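Local coordinates for tudor domain-containing protein 1 (Mus musculus, PDB 4B9W) that scaffolds Piwi proteins in germ cells by binding their methylated arginines through Tudor domains, supporting piRNA-guided repression of transposons during spermatogenesis, at residues Y83-K88 with V98-Y103; L160-V165 with V172-T177. All coordinates share one frame; numbering follows the deposited sequence.

In the fold
Both contacts are antiparallel beta hairpins of one extended Tudor domain, the third of the protein, and they follow one another along the chain. Contact 1 belongs to the five-stranded Tudor barrel sheet, where Y83, F100 and Y103 pack against the modified arginine side chain of the bound MILI peptide. Contact 2 belongs to the sheet of the staphylococcal-nuclease-like (OB-fold) part, in which strand 18-26 from the N-terminal side pairs with strand 160-168 from the C-terminal side. Their centres are about 23 Å apart, on opposite sides of the chain's centre, and their nearest atoms stay about 12 Å apart, so the two do not touch.

Contact 1 (Y83-K88 with V98-Y103); sequences YRALVK and VHFVDY
Strands 83-88 and 98-100 run antiparallel, their axes 4.5 Å apart at closest and 145° between directions, with L86 and H99 as the hydrogen-bonded pair (H99 N to L86 O, 2.8 Å). This is a hairpin of the Tudor barrel, and Y83, F100 and Y103 line the aromatic cage that packs on the peptide's modified arginine. R84 grips D102, in the loop that follows, in a side-on salt bridge: NE meets OD2 at 2.8 Å, in the guanidinium plane, while NH2 meets OD1, each oxygen offering its syn lone pair. The two planes lie 20° apart, so the paired bonds fix the rotation of both groups. D102 OD1 also accepts from Q127 N, and R84 NH1 donates to the carbonyls of F121 and L124. Were R84 an alanine, the buried D102 carboxylate would probably lose its charge partner, leaving it to Q127 N and a water. V101 CG1, anti to its carbonyl carbon, reaches L86 CG (3.7 Å), while CG2, between the backbone N and the carbonyl carbon, meets R84 CB. In the cage, Y103 and Y83 form an offset edge-to-face pair, the edge of Y103 toward the face of Y83, centroids 5.2 Å apart and planes at 74°; Y83 OH bonds D79. One water links R84 N to D102 OD2; a second donates to R84 O (2.7 Å) and accepts from D102 N.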
loop_
_atom_site.group_PDB
_atom_site.type_symbol
_atom_site.label_atom_id
_atom_site.label_comp_id
_atom_site.label_asym_id
_atom_site.label_seq_id
_atom_site.Cartn_x
_atom_site.Cartn_y
_atom_site.Cartn_z
ATOM N N TYR A 83 -9.262 6.626 -17.631
ATOM C CA TYR A 83 -10.221 6.493 -16.546
ATOM C C TYR A 83 -9.928 7.501 -15.444
ATOM O O TYR A 83 -8.878 8.136 -15.431
ATOM C CB TYR A 83 -10.173 5.077 -15.973
ATOM C CG TYR A 83 -10.555 4.009 -16.972
ATOM C CD1 TYR A 83 -11.882 3.690 -17.186
ATOM C CD2 TYR A 83 -9.577 3.334 -17.712
ATOM C CE1 TYR A 83 -12.250 2.729 -18.103
ATOM C CE2 TYR A 83 -9.931 2.353 -18.633
ATOM C CZ TYR A 83 -11.272 2.052 -18.815
ATOM O OH TYR A 83 -11.657 1.093 -19.722
ATOM N N ARG A 84 -10.867 7.614 -14.513
ATOM C CA ARG A 84 -10.706 8.457 -13.341
ATOM C C ARG A 84 -9.680 7.845 -12.404
ATOM O O ARG A 84 -9.590 6.623 -12.283
ATOM C CB ARG A 84 -12.032 8.635 -12.625
ATOM C CG ARG A 84 -13.106 9.290 -13.496
ATOM C CD ARG A 84 -14.252 9.803 -12.671
ATOM N NE ARG A 84 -15.065 8.734 -12.085
ATOM C CZ ARG A 84 -16.106 8.949 -11.289
ATOM N NH1 ARG A 84 -16.460 10.188 -10.972
ATOM N NH2 ARG A 84 -16.789 7.923 -10.782
ATOM N N ALA A 85 -8.895 8.702 -11.765
ATOM C CA ALA A 85 -7.834 8.247 -10.896
ATOM C C ALA A 85 -7.486 9.303 -9.836
ATOM O O ALA A 85 -7.844 10.475 -9.965
ATOM C CB ALA A 85 -6.619 7.907 -11.735
ATOM N N LEU A 86 -6.831 8.838 -8.761
ATOM C CA LEU A 86 -6.202 9.663 -7.754
ATOM C C LEU A 86 -4.702 9.370 -7.741
ATOM O O LEU A 86 -4.272 8.203 -7.820
ATOM C CB LEU A 86 -6.781 9.373 -6.352
ATOM C CG LEU A 86 -8.170 9.871 -5.969
ATOM C CD1 LEU A 86 -8.630 9.180 -4.674
ATOM C CD2 LEU A 86 -8.220 11.397 -5.822
ATOM N N VAL A 87 -3.903 10.430 -7.619
ATOM C CA VAL A 87 -2.465 10.286 -7.455
ATOM C C VAL A 87 -2.169 9.598 -6.108
ATOM O O VAL A 87 -2.538 10.094 -5.033
ATOM C CB VAL A 87 -1.765 11.656 -7.569
ATOM C CG1 VAL A 87 -0.276 11.554 -7.255
ATOM C CG2 VAL A 87 -1.987 12.237 -8.960
ATOM N N LYS A 88 -1.509 8.449 -6.169
ATOM C CA LYS A 88 -1.178 7.693 -4.978
ATOM C C LYS A 88 0.297 7.886 -4.607
ATOM O O LYS A 88 0.619 8.113 -3.438
ATOM C CB LYS A 88 -1.518 6.215 -5.177
ATOM C CG LYS A 88 -1.432 5.406 -3.889
ATOM C CD LYS A 88 -2.535 4.370 -3.802
ATOM C CE LYS A 88 -3.126 4.262 -2.402
ATOM N NZ LYS A 88 -2.586 3.077 -1.688
ATOM N N VAL A 98 -0.984 5.777 -9.848
ATOM C CA VAL A 98 -2.345 6.237 -9.766
ATOM C C VAL A 98 -3.267 5.103 -9.347
ATOM O O VAL A 98 -3.071 3.963 -9.772
ATOM C CB VAL A 98 -2.806 6.826 -11.108
ATOM C CG1 VAL A 98 -2.033 8.101 -11.380
ATOM C CG2 VAL A 98 -2.644 5.800 -12.239
ATOM N N HIS A 99 -4.230 5.442 -8.491
ATOM C CA HIS A 99 -5.322 4.576 -8.089
ATOM C C HIS A 99 -6.507 4.800 -8.970
ATOM O O HIS A 99 -7.120 5.866 -8.946
ATOM C CB HIS A 99 -5.725 4.873 -6.647
ATOM C CG HIS A 99 -6.798 3.958 -6.140
ATOM N ND1 HIS A 99 -6.515 2.790 -5.513
ATOM C CD2 HIS A 99 -8.175 4.029 -6.250
ATOM C CE1 HIS A 99 -7.681 2.170 -5.207
ATOM N NE2 HIS A 99 -8.691 2.940 -5.668
ATOM N N PHE A 100 -6.847 3.806 -9.784
ATOM C CA PHE A 100 -8.043 3.909 -10.626
ATOM C C PHE A 100 -9.312 3.751 -9.773
ATOM O O PHE A 100 -9.643 2.654 -9.346
ATOM C CB PHE A 100 -7.957 2.877 -11.777
ATOM C CG PHE A 100 -6.953 3.256 -12.824
ATOM C CD1 PHE A 100 -7.254 4.244 -13.744
ATOM C CD2 PHE A 100 -5.703 2.651 -12.882
ATOM C CE1 PHE A 100 -6.330 4.634 -14.706
ATOM C CE2 PHE A 100 -4.776 3.030 -13.835
ATOM C CZ PHE A 100 -5.091 4.021 -14.754
ATOM N N VAL A 101 -10.003 4.870 -9.522
ATOM C CA VAL A 101 -11.021 4.975 -8.459
ATOM C C VAL A 101 -12.327 4.221 -8.715
ATOM O O VAL A 101 -13.064 3.900 -7.777
ATOM C CB VAL A 101 -11.375 6.448 -8.143
ATOM C CG1 VAL A 101 -10.175 7.191 -7.577
ATOM C CG2 VAL A 101 -11.907 7.173 -9.366
ATOM N N ASP A 102 -12.616 3.937 -9.975
ATOM C CA ASP A 102 -13.810 3.163 -10.307
ATOM C C ASP A 102 -13.569 1.653 -10.437
ATOM O O ASP A 102 -14.506 0.929 -10.770
ATOM C CB ASP A 102 -14.418 3.701 -11.596
ATOM C CG ASP A 102 -14.932 5.118 -11.444
ATOM O OD1 ASP A 102 -15.763 5.373 -10.538
ATOM O OD2 ASP A 102 -14.539 5.955 -12.272
ATOM N N TYR A 103 -12.340 1.181 -10.169
ATOM C CA TYR A 103 -11.994 -0.262 -10.343
ATOM C C TYR A 103 -11.136 -0.836 -9.202
ATOM O O TYR A 103 -11.318 -1.982 -8.828
ATOM C CB TYR A 103 -11.318 -0.512 -11.721
ATOM C CG TYR A 103 -12.196 -0.042 -12.884
ATOM C CD1 TYR A 103 -12.141 1.279 -13.318
ATOM C CD2 TYR A 103 -13.100 -0.903 -13.507
ATOM C CE1 TYR A 103 -12.959 1.739 -14.333
ATOM C CE2 TYR A 103 -13.901 -0.471 -14.545
ATOM C CZ TYR A 103 -13.839 0.873 -14.943
ATOM O OH TYR A 103 -14.647 1.359 -15.957
HETATM O O HOH W 1 -13.249 5.856 -14.590
HETATM O O HOH W 2 -11.270 4.544 -12.712
#

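Contact 2 (L160-V165 with V172-T177); sequences LQARVV and VGVELT
Q161 N donates to T177 O at 2.8 Å, the shortest polar bond between strands 160-165 and 172-177, and T177 N returns a bond to Q161 O, making the two residues a hydrogen-bonded pair. The same pattern recurs two residues on, where R163 N reaches E175 O at 2.9 Å with an N-H...O angle of 171° and E175 N answers to R163 O. V165 N then bonds G173 O. These five bonds, with strand axes 4.7 Å apart and an angle of 158° between directions, define an antiparallel hairpin of the staphylococcal-nuclease-like (OB-fold) part of the extended Tudor domain, away from the peptide cage. On the face carrying R163 and E175, the polar ends meet only loosely: NE of R163 stands 3.6 Å from E175 OE1, a long salt bridge, and the guanidinium and carboxylate planes are 85° apart, so no paired side-on grip forms. The arginine chain bends at chi3; V165 CG2 lies against one face of the guanidinium, offset toward its rim, and NH1 finds a salt-bridge partner in D16. The face bearing A162, V164, V174 and L176 is apolar and buried. There A162 CB meets L176 CD2 at 3.8 Å, and V164 CG1 approaches V172 CB at 4.2 Å. Strand 18-26, from the N-terminal side, pairs with strand 160-168 through backbone bonds of L160 to V21 and A162 to V19. Strand 129-133 runs parallel to strand 171-178, with V172 bonded to Q130, while from strand 31-36 F36 packs on V172, and F32 on V174 and L176.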
loop_
_atom_site.group_PDB
_atom_site.type_symbol
_atom_site.label_atom_id
_atom_site.label_comp_id
_atom_site.label_asym_id
_atom_site.label_seq_id
_atom_site.Cartn_x
_atom_site.Cartn_y
_atom_site.Cartn_z
ATOM N N LEU A 160 -22.953 -11.628 -7.469
ATOM C CA LEU A 160 -23.269 -12.138 -6.126
ATOM C C LEU A 160 -24.105 -11.138 -5.344
ATOM O O LEU A 160 -24.078 -9.944 -5.647
ATOM C CB LEU A 160 -21.970 -12.460 -5.342
ATOM C CG LEU A 160 -20.944 -13.381 -6.020
ATOM C CD1 LEU A 160 -19.772 -12.610 -6.602
ATOM C CD2 LEU A 160 -20.400 -14.418 -5.052
ATOM N N GLN A 161 -24.849 -11.623 -4.355
ATOM C CA GLN A 161 -25.486 -10.765 -3.352
ATOM C C GLN A 161 -24.493 -10.344 -2.259
ATOM O O GLN A 161 -23.868 -11.184 -1.602
ATOM C CB GLN A 161 -26.677 -11.496 -2.700
ATOM C CG GLN A 161 -27.317 -10.753 -1.540
ATOM C CD GLN A 161 -28.517 -11.488 -0.977
ATOM O OE1 GLN A 161 -28.372 -12.386 -0.153
ATOM N NE2 GLN A 161 -29.709 -11.115 -1.428
ATOM N N ALA A 162 -24.366 -9.046 -2.039
ATOM C CA ALA A 162 -23.529 -8.542 -0.951
ATOM C C ALA A 162 -24.433 -7.944 0.101
ATOM O O ALA A 162 -25.346 -7.176 -0.212
ATOM C CB ALA A 162 -22.529 -7.503 -1.448
ATOM N N ARG A 163 -24.181 -8.315 1.344
ATOM C CA ARG A 163 -24.800 -7.672 2.472
ATOM C C ARG A 163 -23.724 -6.853 3.190
ATOM O O ARG A 163 -22.690 -7.367 3.597
ATOM C CB ARG A 163 -25.428 -8.688 3.408
ATOM C CG ARG A 163 -26.307 -8.032 4.442
ATOM C CD ARG A 163 -27.199 -9.043 5.139
ATOM N NE ARG A 163 -26.448 -9.858 6.065
ATOM C CZ ARG A 163 -26.010 -9.450 7.257
ATOM N NH1 ARG A 163 -26.224 -8.203 7.677
ATOM N NH2 ARG A 163 -25.330 -10.289 8.043
ATOM N N VAL A 164 -23.968 -5.561 3.294
ATOM C CA VAL A 164 -23.011 -4.617 3.847
ATOM C C VAL A 164 -23.112 -4.726 5.385
ATOM O O VAL A 164 -23.996 -4.168 5.970
ATOM C CB VAL A 164 -23.314 -3.183 3.298
ATOM C CG1 VAL A 164 -22.337 -2.146 3.825
ATOM C CG2 VAL A 164 -23.306 -3.164 1.768
ATOM N N VAL A 165 -22.221 -5.469 6.030
ATOM C CA VAL A 165 -22.327 -5.738 7.482
ATOM C C VAL A 165 -21.665 -4.632 8.307
ATOM O O VAL A 165 -22.173 -4.249 9.366
ATOM C CB VAL A 165 -21.703 -7.119 7.849
ATOM C CG1 VAL A 165 -21.690 -7.371 9.360
ATOM C CG2 VAL A 165 -22.445 -8.240 7.132
ATOM N N VAL A 172 -15.825 -1.314 3.009
ATOM C CA VAL A 172 -16.911 -2.081 3.616
ATOM C C VAL A 172 -16.613 -3.589 3.807
ATOM O O VAL A 172 -16.074 -4.255 2.913
ATOM C CB VAL A 172 -18.240 -1.909 2.817
ATOM C CG1 VAL A 172 -18.569 -0.438 2.603
ATOM C CG2 VAL A 172 -18.198 -2.624 1.481
ATOM N N GLY A 173 -16.969 -4.110 4.987
ATOM C CA GLY A 173 -16.938 -5.542 5.272
ATOM C C GLY A 173 -18.264 -6.154 4.829
ATOM O O GLY A 173 -19.331 -5.686 5.226
ATOM N N VAL A 174 -18.207 -7.187 4.000
ATOM C CA VAL A 174 -19.411 -7.771 3.403
ATOM C C VAL A 174 -19.488 -9.268 3.620
ATOM O O VAL A 174 -18.471 -9.944 3.816
ATOM C CB VAL A 174 -19.480 -7.537 1.872
ATOM C CG1 VAL A 174 -19.587 -6.052 1.558
ATOM C CG2 VAL A 174 -18.265 -8.167 1.184
ATOM N N GLU A 175 -20.722 -9.765 3.607
ATOM C CA GLU A 175 -21.018 -11.174 3.455
ATOM C C GLU A 175 -21.480 -11.336 2.008
ATOM O O GLU A 175 -22.352 -10.578 1.538
ATOM C CB GLU A 175 -22.119 -11.555 4.450
ATOM C CG GLU A 175 -22.501 -13.019 4.494
ATOM C CD GLU A 175 -23.921 -13.225 5.030
ATOM O OE1 GLU A 175 -24.916 -12.717 4.419
ATOM O OE2 GLU A 175 -24.046 -13.913 6.063
ATOM N N LEU A 176 -20.867 -12.283 1.295
ATOM C CA LEU A 176 -21.112 -12.524 -0.139
ATOM C C LEU A 176 -21.815 -13.863 -0.326
ATOM O O LEU A 176 -21.370 -14.895 0.205
ATOM C CB LEU A 176 -19.801 -12.574 -0.925
ATOM C CG LEU A 176 -19.050 -11.289 -1.285
ATOM C CD1 LEU A 176 -17.946 -11.609 -2.288
ATOM C CD2 LEU A 176 -19.974 -10.222 -1.856
ATOM N N THR A 177 -22.911 -13.848 -1.067
ATOM C CA THR A 177 -23.618 -15.069 -1.346
ATOM C C THR A 177 -23.864 -15.191 -2.835
ATOM O O THR A 177 -24.300 -14.248 -3.499
ATOM C CB THR A 177 -24.960 -15.144 -0.567
ATOM O OG1 THR A 177 -24.742 -14.788 0.800
ATOM C CG2 THR A 177 -25.553 -16.532 -0.643
#